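Local coordinates for protein VP1 (Merkel cell polyomavirus, PDB 4FMH) that builds the pentameric units of the icosahedral viral capsid and binds sialylated glycans at a site required for infection, at residues 47-53 with 268-273; 67-72 with 192-198; 125-131 with 219-224. All coordinates share one frame; numbering follows the deposited sequence.

Contact 1: residues 47-53 with 268-273; sequences TYTYDLQ and KMALHG. With SIA (N-acetyl-alpha-neuraminic acid), chain U.
The carbonyl oxygen of Thr47 is gripped by two donors from consecutive residues of the facing strand: His272 ND1 at 2.8 Å, standing well above the carbonyl plane, and the backbone N of Gly273, which bonds more nearly in that plane. The first bond pins the imidazole, whose face lies against the Tyr48 ring in an offset stack with centroids 4.0 Å apart and planes inclined by 13°. With CG anti to the backbone N (chi1 -178°), His272 swings its ring back over CE1 and CZ of the tyrosine, while Tyr48 OH reaches Leu149 O of a neighbouring subunit. Thr49 mimics a strand partner: its N donates to Leu271 O, and its OG1 accepts from Leu271 N at 2.9 Å while donating to its neighbour Tyr50 O. Residues 47-53 thus run irregularly along the start of the long strand 269-287 of the VP1 jelly roll, paired by a single bridge between Tyr48 and His272. Farther on, a straight bond of 2.8 Å joins Leu52 N to Met269 O. At the strand's tip the segments supply part of the glycan site. Asp51 OD1 accepts from sialic acid N5 at 2.8 Å. Lys268 NZ donates to O1B of the sugar's carboxylate at 3.2 Å, and a water bridges NZ to Asp51 OD1. Asp51 OD2 is held by a salt bridge to Lys264, which also bonds the sugar.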
loop_
_atom_site.group_PDB
_atom_site.type_symbol
_atom_site.label_atom_id
_atom_site.label_comp_id
_atom_site.label_asym_id
_atom_site.label_seq_id
_atom_site.Cartn_x
_atom_site.Cartn_y
_atom_site.Cartn_z
ATOM N N THR B 47 -0.757 -29.896 -4.814
ATOM C CA THR B 47 -0.786 -28.448 -4.481
ATOM C C THR B 47 -0.203 -27.551 -5.577
ATOM O O THR B 47 -0.035 -26.344 -5.375
ATOM C CB THR B 47 -0.218 -28.078 -3.055
ATOM O OG1 THR B 47 1.215 -28.055 -3.080
ATOM C CG2 THR B 47 -0.715 -29.043 -1.978
ATOM N N TYR B 48 0.069 -28.145 -6.737
ATOM C CA TYR B 48 0.539 -27.418 -7.915
ATOM C C TYR B 48 -0.312 -27.747 -9.148
ATOM O O TYR B 48 -1.110 -28.703 -9.145
ATOM C CB TYR B 48 2.005 -27.761 -8.233
ATOM C CG TYR B 48 3.005 -27.421 -7.156
ATOM C CD1 TYR B 48 3.710 -26.212 -7.193
ATOM C CD2 TYR B 48 3.270 -28.315 -6.109
ATOM C CE1 TYR B 48 4.638 -25.892 -6.208
ATOM C CE2 TYR B 48 4.205 -28.005 -5.122
ATOM C CZ TYR B 48 4.877 -26.790 -5.181
ATOM O OH TYR B 48 5.794 -26.472 -4.211
ATOM N N THR B 49 -0.132 -26.948 -10.193
ATOM C CA THR B 49 -0.616 -27.279 -11.522
ATOM C C THR B 49 0.506 -28.042 -12.229
ATOM O O THR B 49 1.582 -28.257 -11.652
ATOM C CB THR B 49 -0.935 -26.011 -12.358
ATOM O OG1 THR B 49 0.260 -25.236 -12.537
ATOM C CG2 THR B 49 -2.004 -25.159 -11.691
ATOM N N TYR B 50 0.258 -28.455 -13.470
ATOM C CA TYR B 50 1.354 -28.814 -14.369
ATOM C C TYR B 50 1.904 -27.523 -14.985
ATOM O O TYR B 50 1.668 -26.430 -14.461
ATOM C CB TYR B 50 0.901 -29.815 -15.449
ATOM C CG TYR B 50 0.762 -31.252 -14.974
ATOM C CD1 TYR B 50 1.064 -31.618 -13.657
ATOM C CD2 TYR B 50 0.369 -32.257 -15.861
ATOM C CE1 TYR B 50 0.953 -32.938 -13.233
ATOM C CE2 TYR B 50 0.253 -33.579 -15.449
ATOM C CZ TYR B 50 0.544 -33.912 -14.135
ATOM O OH TYR B 50 0.430 -35.221 -13.729
ATOM N N ASP B 51 2.630 -27.630 -16.090
ATOM C CA ASP B 51 3.241 -26.445 -16.683
ATOM C C ASP B 51 2.247 -25.653 -17.519
ATOM O O ASP B 51 1.607 -26.187 -18.428
ATOM C CB ASP B 51 4.491 -26.829 -17.480
ATOM C CG ASP B 51 5.520 -27.539 -16.624
ATOM O OD1 ASP B 51 6.129 -28.517 -17.110
ATOM O OD2 ASP B 51 5.711 -27.131 -15.453
ATOM N N LEU B 52 2.111 -24.377 -17.184
ATOM C CA LEU B 52 1.181 -23.490 -17.868
ATOM C C LEU B 52 1.867 -22.838 -19.062
ATOM O O LEU B 52 2.910 -22.193 -18.919
ATOM C CB LEU B 52 0.642 -22.432 -16.896
ATOM C CG LEU B 52 -0.245 -22.982 -15.772
ATOM C CD1 LEU B 52 -0.188 -22.078 -14.548
ATOM C CD2 LEU B 52 -1.685 -23.186 -16.235
ATOM N N GLN B 53 1.279 -23.020 -20.240
ATOM C CA GLN B 53 1.853 -22.522 -21.487
ATOM C C GLN B 53 0.761 -22.120 -22.468
ATOM O O GLN B 53 -0.236 -22.834 -22.600
ATOM C CB GLN B 53 2.696 -23.607 -22.173
ATOM C CG GLN B 53 3.898 -24.125 -21.404
ATOM C CD GLN B 53 4.784 -25.005 -22.263
ATOM O OE1 GLN B 53 5.602 -24.511 -23.042
ATOM N NE2 GLN B 53 4.622 -26.319 -22.127
ATOM N N LYS B 268 9.720 -23.352 -17.658
ATOM C CA LYS B 268 8.364 -23.791 -17.351
ATOM C C LYS B 268 7.909 -23.193 -16.025
ATOM O O LYS B 268 8.719 -22.973 -15.115
ATOM C CB LYS B 268 8.272 -25.323 -17.294
ATOM C CG LYS B 268 8.720 -26.051 -18.563
ATOM C CD LYS B 268 7.689 -25.994 -19.672
ATOM C CE LYS B 268 8.213 -26.660 -20.951
ATOM N NZ LYS B 268 8.259 -28.147 -20.865
ATOM N N MET B 269 6.610 -22.914 -15.934
ATOM C CA MET B 269 6.015 -22.359 -14.727
ATOM C C MET B 269 4.733 -23.090 -14.348
ATOM O O MET B 269 3.905 -23.395 -15.211
ATOM C CB MET B 269 5.712 -20.875 -14.926
ATOM C CG MET B 269 6.964 -20.029 -15.219
ATOM S SD MET B 269 6.599 -18.475 -16.018
ATOM C CE MET B 269 5.509 -17.698 -14.823
ATOM N N ALA B 270 4.573 -23.338 -13.051
ATOM C CA ALA B 270 3.371 -23.959 -12.505
ATOM C C ALA B 270 2.826 -23.116 -11.348
ATOM O O ALA B 270 3.598 -22.580 -10.553
ATOM C CB ALA B 270 3.682 -25.375 -12.026
ATOM N N LEU B 271 1.505 -22.995 -11.254
ATOM C CA LEU B 271 0.904 -22.300 -10.111
ATOM C C LEU B 271 0.886 -23.189 -8.862
ATOM O O LEU B 271 0.952 -24.420 -8.958
ATOM C CB LEU B 271 -0.497 -21.778 -10.450
ATOM C CG LEU B 271 -0.576 -20.528 -11.330
ATOM C CD1 LEU B 271 -1.991 -20.352 -11.839
ATOM C CD2 LEU B 271 -0.099 -19.266 -10.569
ATOM N N HIS B 272 0.810 -22.551 -7.697
ATOM C CA HIS B 272 0.903 -23.228 -6.407
ATOM C C HIS B 272 -0.150 -22.624 -5.488
ATOM O O HIS B 272 -0.434 -21.425 -5.559
ATOM C CB HIS B 272 2.312 -23.018 -5.832
ATOM C CG HIS B 272 2.570 -23.698 -4.518
ATOM N ND1 HIS B 272 2.172 -24.989 -4.242
ATOM C CD2 HIS B 272 3.246 -23.275 -3.422
ATOM C CE1 HIS B 272 2.559 -25.318 -3.023
ATOM N NE2 HIS B 272 3.215 -24.296 -2.504
ATOM N N GLY B 273 -0.739 -23.462 -4.640
ATOM C CA GLY B 273 -1.705 -22.990 -3.654
ATOM C C GLY B 273 -1.342 -23.458 -2.258
ATOM O O GLY B 273 -0.525 -24.366 -2.098
HETATM C C1 SIA U . 10.787 -29.267 -17.621
HETATM C C2 SIA U . 10.821 -30.631 -16.929
HETATM C C3 SIA U . 10.486 -30.449 -15.437
HETATM C C4 SIA U . 9.001 -30.206 -15.146
HETATM C C5 SIA U . 8.118 -31.232 -15.851
HETATM C C6 SIA U . 8.468 -31.367 -17.339
HETATM C C7 SIA U . 7.680 -32.531 -17.967
HETATM C C8 SIA U . 7.626 -32.515 -19.502
HETATM C C9 SIA U . 8.929 -32.951 -20.167
HETATM C C10 SIA U . 5.848 -31.632 -15.000
HETATM C C11 SIA U . 4.463 -31.080 -14.882
HETATM N N5 SIA U . 6.726 -30.858 -15.648
HETATM O O1A SIA U . 11.105 -28.244 -16.968
HETATM O O1B SIA U . 10.459 -29.189 -18.831
HETATM O O4 SIA U . 8.739 -30.274 -13.731
HETATM O O6 SIA U . 9.886 -31.557 -17.531
HETATM O O7 SIA U . 8.196 -33.781 -17.487
HETATM O O8 SIA U . 6.576 -33.376 -19.971
HETATM O O9 SIA U . 9.641 -31.776 -20.562
HETATM O O10 SIA U . 6.138 -32.722 -14.534
HETATM O O HOH W 1 5.943 -29.270 -19.707
HETATM O O HOH W 2 5.335 -23.168 -18.465
#

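Contact 2: residues 67-72 with 192-198; sequences LPAYSV and DGNYPIE
Around a single bridge between Ala69 and Pro196 the two backbones exchange three hydrogen bonds, Ile197 N to Pro68 O at 2.9 Å, Tyr70 N to Tyr195 O at 3.1 Å and Gly193 N to Tyr70 O. Two waters add to this pairing, one joining Pro68 O to Glu198 N and the other Tyr70 O to Tyr195 N, so that each of these carbonyls accepts from both a backbone amide and a water. One face of the Tyr70 ring is covered by Ile197, whose CG1 stands over the ring centre in a CH-pi contact 4.0 Å from the centroid and 8° off the normal. Beyond the ring, Tyr70 OH bonds to Trp200 O and Tyr132 OH. In the jelly-roll framework of VP1, residues 67-72 run into and include the start of strand 71-76, and the loop 192-198, between strands 186-189 and 200-202, is laid along that entrance. Asp192 closes one end: its CG is anti to the backbone N (chi1 -177°), which brings OD1 within 3.0 Å of Val72 N, using the lone pair away from the other oxygen. OD2 is held in a salt bridge by Arg31, so the carboxylate is gripped at both oxygens. At the other end Leu67 CD2 rests against the carboxylate carbon of Glu198, 3.8 Å away, and the acid's oxygens are taken by Tyr155 and by His111 of a neighbouring subunit.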
loop_
_atom_site.group_PDB
_atom_site.type_symbol
_atom_site.label_atom_id
_atom_site.label_comp_id
_atom_site.label_asym_id
_atom_site.label_seq_id
_atom_site.Cartn_x
_atom_site.Cartn_y
_atom_site.Cartn_z
ATOM N N LEU B 67 -5.963 -26.413 -14.235
ATOM C CA LEU B 67 -7.168 -25.677 -13.885
ATOM C C LEU B 67 -7.426 -25.674 -12.365
ATOM O O LEU B 67 -8.238 -26.479 -11.867
ATOM C CB LEU B 67 -8.372 -26.245 -14.663
ATOM C CG LEU B 67 -8.277 -26.195 -16.203
ATOM C CD1 LEU B 67 -9.357 -27.041 -16.881
ATOM C CD2 LEU B 67 -8.305 -24.747 -16.734
ATOM N N PRO B 68 -6.727 -24.776 -11.618
ATOM C CA PRO B 68 -7.002 -24.637 -10.185
ATOM C C PRO B 68 -8.490 -24.404 -9.946
ATOM O O PRO B 68 -9.150 -23.672 -10.702
ATOM C CB PRO B 68 -6.176 -23.404 -9.778
ATOM C CG PRO B 68 -5.032 -23.404 -10.749
ATOM C CD PRO B 68 -5.637 -23.879 -12.055
ATOM N N ALA B 69 -9.013 -25.051 -8.914
ATOM C CA ALA B 69 -10.439 -25.032 -8.639
ATOM C C ALA B 69 -10.683 -24.638 -7.184
ATOM O O ALA B 69 -9.766 -24.680 -6.363
ATOM C CB ALA B 69 -11.044 -26.410 -8.946
ATOM N N TYR B 70 -11.915 -24.231 -6.885
ATOM C CA TYR B 70 -12.305 -23.870 -5.530
ATOM C C TYR B 70 -12.275 -25.069 -4.597
ATOM O O TYR B 70 -12.542 -26.205 -5.011
ATOM C CB TYR B 70 -13.703 -23.239 -5.523
ATOM C CG TYR B 70 -13.731 -21.853 -6.130
ATOM C CD1 TYR B 70 -13.320 -20.732 -5.392
ATOM C CD2 TYR B 70 -14.145 -21.662 -7.450
ATOM C CE1 TYR B 70 -13.332 -19.458 -5.959
ATOM C CE2 TYR B 70 -14.157 -20.403 -8.022
ATOM C CZ TYR B 70 -13.752 -19.303 -7.280
ATOM O OH TYR B 70 -13.773 -18.053 -7.873
ATOM N N SER B 71 -11.924 -24.813 -3.343
ATOM C CA SER B 71 -12.079 -25.808 -2.293
ATOM C C SER B 71 -13.430 -25.578 -1.651
ATOM O O SER B 71 -13.882 -24.436 -1.550
ATOM C CB SER B 71 -10.974 -25.696 -1.237
ATOM O OG SER B 71 -9.725 -26.066 -1.784
ATOM N N VAL B 72 -14.077 -26.661 -1.231
ATOM C CA VAL B 72 -15.362 -26.557 -0.542
ATOM C C VAL B 72 -15.631 -27.770 0.348
ATOM O O VAL B 72 -15.279 -28.908 0.010
ATOM C CB VAL B 72 -16.553 -26.255 -1.525
ATOM C CG1 VAL B 72 -16.504 -27.142 -2.743
ATOM C CG2 VAL B 72 -17.913 -26.362 -0.829
ATOM N N ASP B 192 -15.990 -30.099 -4.285
ATOM C CA ASP B 192 -14.587 -29.752 -4.036
ATOM C C ASP B 192 -13.725 -30.084 -5.246
ATOM O O ASP B 192 -13.812 -31.184 -5.797
ATOM C CB ASP B 192 -14.091 -30.504 -2.793
ATOM C CG ASP B 192 -12.663 -30.162 -2.416
ATOM O OD1 ASP B 192 -12.408 -29.012 -1.994
ATOM O OD2 ASP B 192 -11.797 -31.059 -2.507
ATOM N N GLY B 193 -12.912 -29.119 -5.668
ATOM C CA GLY B 193 -11.951 -29.324 -6.749
ATOM C C GLY B 193 -12.512 -29.573 -8.139
ATOM O O GLY B 193 -11.831 -30.177 -8.969
ATOM N N ASN B 194 -13.730 -29.096 -8.409
ATOM C CA ASN B 194 -14.362 -29.290 -9.721
ATOM C C ASN B 194 -14.871 -28.046 -10.450
ATOM O O ASN B 194 -15.315 -28.134 -11.599
ATOM C CB ASN B 194 -15.486 -30.324 -9.632
ATOM C CG ASN B 194 -15.062 -31.677 -10.141
ATOM O OD1 ASN B 194 -15.125 -31.950 -11.346
ATOM N ND2 ASN B 194 -14.622 -32.543 -9.228
ATOM N N TYR B 195 -14.811 -26.896 -9.790
ATOM C CA TYR B 195 -15.246 -25.656 -10.404
ATOM C C TYR B 195 -14.011 -24.784 -10.599
ATOM O O TYR B 195 -13.468 -24.272 -9.620
ATOM C CB TYR B 195 -16.287 -24.957 -9.523
ATOM C CG TYR B 195 -17.632 -25.652 -9.522
ATOM C CD1 TYR B 195 -17.913 -26.675 -8.618
ATOM C CD2 TYR B 195 -18.620 -25.287 -10.434
ATOM C CE1 TYR B 195 -19.153 -27.321 -8.619
ATOM C CE2 TYR B 195 -19.862 -25.922 -10.449
ATOM C CZ TYR B 195 -20.118 -26.938 -9.539
ATOM O OH TYR B 195 -21.340 -27.568 -9.550
ATOM N N PRO B 196 -13.533 -24.654 -11.857
ATOM C CA PRO B 196 -12.295 -23.894 -12.078
ATOM C C PRO B 196 -12.438 -22.418 -11.730
ATOM O O PRO B 196 -13.437 -21.776 -12.065
ATOM C CB PRO B 196 -12.021 -24.066 -13.578
ATOM C CG PRO B 196 -12.769 -25.334 -13.965
ATOM C CD PRO B 196 -14.014 -25.292 -13.097
ATOM N N ILE B 197 -11.422 -21.904 -11.052
ATOM C CA ILE B 197 -11.345 -20.507 -10.684
ATOM C C ILE B 197 -11.397 -19.579 -11.910
ATOM O O ILE B 197 -12.072 -18.541 -11.874
ATOM C CB ILE B 197 -10.087 -20.261 -9.828
ATOM C CG1 ILE B 197 -10.208 -21.028 -8.498
ATOM C CG2 ILE B 197 -9.838 -18.757 -9.607
ATOM C CD1 ILE B 197 -8.864 -21.275 -7.794
ATOM N N GLU B 198 -10.717 -19.961 -12.997
ATOM C CA GLU B 198 -10.670 -19.116 -14.198
ATOM C C GLU B 198 -12.006 -19.078 -14.954
ATOM O O GLU B 198 -12.170 -18.316 -15.911
ATOM C CB GLU B 198 -9.524 -19.535 -15.133
ATOM C CG GLU B 198 -9.823 -20.769 -16.009
ATOM C CD GLU B 198 -8.742 -20.998 -17.065
ATOM O OE1 GLU B 198 -7.547 -20.957 -16.706
ATOM O OE2 GLU B 198 -9.085 -21.220 -18.248
HETATM O O HOH W 3 -8.774 -22.359 -13.174
HETATM O O HOH W 4 -14.591 -26.677 -6.894
#

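Contact 3: residues 125-131 with 219-224; sequences IPVSGVN and GSQTPT
Two loops meet here in a backbone-led packing contact near the periphery of the jelly roll: residues 125-131, which run into strand 131-138, and residues 219-224, which follow its antiparallel partner 210-217. The central bond is from Gly129 N to Thr222 O, 2.7 Å long and nearly straight, with the donor in the carbonyl plane on a lone pair. The backbones come nearest at Gly129 and Gln221, CA to CA 4.0 Å. Gly129 CA makes a CA-H...O contact with Ser220 O at 3.2 Å; this carbonyl is buried with no partner in the model. Beside it, Ser128 CB packs against Thr222 O. In one of its two modelled conformers Ser128 OG, turned between the backbone N and the carbonyl carbon (chi1 53°), donates back to Pro126 O and accepts from a water at 2.7 Å; that water makes weak bonds to Gln221 O and OE1. At the outer edge, the extended Gln221 side chain crosses Ile125 at about a right angle, OE1 lying 3.9 Å from Ile125 CG2. The other end is fixed by Asn131, whose amide nitrogen forks in its own plane: ND2 donates to Thr224 OG1 at 3.0 Å with an angle of 163°, and to Gly129 O at 3.2 Å, meeting that carbonyl from above its plane. Both partners of the Asn131-Thr224 bond are held further, Asn131 OD1 by His133 NE2 and Thr224 OG1 by Val259 O. Thr218 OG1 of a neighbouring subunit bonds to both Val127 O and Thr224 N. The arrangement is two loops packed at adjacent ends of antiparallel strands 131-138 and 210-217 of the VP1 jelly roll, beside a subunit interface of the pentamer.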
loop_
_atom_site.group_PDB
_atom_site.type_symbol
_atom_site.label_atom_id
_atom_site.label_comp_id
_atom_site.label_asym_id
_atom_site.label_seq_id
_atom_site.Cartn_x
_atom_site.Cartn_y
_atom_site.Cartn_z
ATOM N N ILE B 125 14.244 -18.114 -8.019
ATOM C CA ILE B 125 13.164 -17.132 -8.007
ATOM C C ILE B 125 12.096 -17.662 -7.049
ATOM O O ILE B 125 11.563 -18.755 -7.269
ATOM C CB ILE B 125 12.543 -16.910 -9.415
ATOM C CG1 ILE B 125 13.606 -16.401 -10.398
ATOM C CG2 ILE B 125 11.348 -15.935 -9.334
ATOM C CD1 ILE B 125 13.224 -16.526 -11.864
ATOM N N PRO B 126 11.799 -16.905 -5.974
ATOM C CA PRO B 126 10.802 -17.370 -5.015
ATOM C C PRO B 126 9.411 -17.437 -5.629
ATOM O O PRO B 126 9.130 -16.747 -6.616
ATOM C CB PRO B 126 10.847 -16.317 -3.899
ATOM C CG PRO B 126 11.486 -15.131 -4.491
ATOM C CD PRO B 126 12.342 -15.577 -5.624
ATOM N N VAL B 127 8.560 -18.280 -5.050
ATOM C CA VAL B 127 7.148 -18.350 -5.415
ATOM C C VAL B 127 6.551 -16.933 -5.399
ATOM O O VAL B 127 6.531 -16.260 -4.361
ATOM C CB VAL B 127 6.379 -19.336 -4.501
ATOM C CG1 VAL B 127 4.895 -19.338 -4.836
ATOM C CG2 VAL B 127 6.957 -20.761 -4.658
ATOM N N SER B 128 6.052 -16.501 -6.550
ATOM C CA SER B 128 5.612 -15.119 -6.743
ATOM C C SER B 128 4.783 -15.005 -8.014
ATOM O O SER B 128 4.701 -15.948 -8.803
ATOM C CB SER B 128 6.820 -14.177 -6.814
ATOM O OG SER B 128 7.752 -14.616 -7.783
ATOM N N GLY B 129 4.164 -13.846 -8.208
ATOM C CA GLY B 129 3.334 -13.620 -9.384
ATOM C C GLY B 129 1.852 -13.672 -9.065
ATOM O O GLY B 129 1.397 -13.061 -8.094
ATOM N N VAL B 130 1.098 -14.391 -9.895
ATOM C CA VAL B 130 -0.362 -14.413 -9.778
ATOM C C VAL B 130 -0.818 -14.922 -8.409
ATOM O O VAL B 130 -0.475 -16.038 -8.006
ATOM C CB VAL B 130 -1.020 -15.252 -10.899
ATOM C CG1 VAL B 130 -2.529 -15.363 -10.677
ATOM C CG2 VAL B 130 -0.713 -14.637 -12.281
ATOM N N ASN B 131 -1.569 -14.076 -7.699
ATOM C CA ASN B 131 -2.269 -14.481 -6.478
ATOM C C ASN B 131 -3.773 -14.376 -6.638
ATOM O O ASN B 131 -4.280 -13.456 -7.292
ATOM C CB ASN B 131 -1.840 -13.631 -5.275
ATOM C CG ASN B 131 -0.620 -14.194 -4.563
ATOM O OD1 ASN B 131 -0.723 -14.696 -3.440
ATOM N ND2 ASN B 131 0.540 -14.116 -5.213
ATOM N N GLY B 219 0.337 -10.050 -12.763
ATOM C CA GLY B 219 1.785 -9.854 -12.893
ATOM C C GLY B 219 2.507 -11.183 -12.744
ATOM O O GLY B 219 2.015 -12.083 -12.072
ATOM N N SER B 220 3.676 -11.312 -13.367
ATOM C CA SER B 220 4.385 -12.600 -13.428
ATOM C C SER B 220 5.274 -12.909 -12.221
ATOM O O SER B 220 5.392 -14.069 -11.818
ATOM C CB SER B 220 5.213 -12.695 -14.713
ATOM O OG SER B 220 6.086 -11.587 -14.831
ATOM N N GLN B 221 5.909 -11.879 -11.667
ATOM C CA GLN B 221 6.824 -12.043 -10.541
ATOM C C GLN B 221 6.457 -11.121 -9.382
ATOM O O GLN B 221 7.283 -10.857 -8.508
ATOM C CB GLN B 221 8.272 -11.786 -10.982
ATOM C CG GLN B 221 8.907 -12.956 -11.740
ATOM C CD GLN B 221 10.409 -12.790 -11.945
ATOM O OE1 GLN B 221 11.149 -12.468 -11.012
ATOM N NE2 GLN B 221 10.862 -13.019 -13.170
ATOM N N THR B 222 5.217 -10.640 -9.383
ATOM C CA THR B 222 4.706 -9.772 -8.318
ATOM C C THR B 222 4.911 -10.438 -6.958
ATOM O O THR B 222 4.583 -11.616 -6.791
ATOM C CB THR B 222 3.214 -9.486 -8.524
ATOM O OG1 THR B 222 2.992 -9.159 -9.902
ATOM C CG2 THR B 222 2.736 -8.320 -7.631
ATOM N N PRO B 223 5.478 -9.699 -5.987
ATOM C CA PRO B 223 5.697 -10.255 -4.653
ATOM C C PRO B 223 4.417 -10.838 -4.058
ATOM O O PRO B 223 3.343 -10.220 -4.147
ATOM C CB PRO B 223 6.140 -9.034 -3.837
ATOM C CG PRO B 223 6.788 -8.142 -4.841
ATOM C CD PRO B 223 5.999 -8.319 -6.104
ATOM N N THR B 224 4.529 -12.038 -3.499
ATOM C CA THR B 224 3.453 -12.619 -2.723
ATOM C C THR B 224 3.578 -12.047 -1.325
ATOM O O THR B 224 4.607 -12.220 -0.659
ATOM C CB THR B 224 3.528 -14.147 -2.716
ATOM O OG1 THR B 224 3.275 -14.626 -4.044
ATOM C CG2 THR B 224 2.484 -14.760 -1.743
HETATM O O HOH W 5 9.860 -12.913 -7.804
#

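How the contacts relate
Contact 1 adjoins both others, its centre about 14 Å from that of contact 2 and about 12 Å from that of contact 3. It touches each: Thr49 CG2 packs on Pro68 CG at 3.6 Å, and Leu271 CD2 approaches Val130 CB at 4.1 Å. Contacts 2 and 3 do not meet, their nearest atoms being about 8 Å apart. Of the three, contact 1 holds residues of the glycan site; the side chains of Pro68 in contact 2 and Ile125 in contact 3 each stay about 13 Å from the bound sialic acid. All three contacts also reach neighbouring subunits, so packing within the chain and pentamer assembly draw on the same segments.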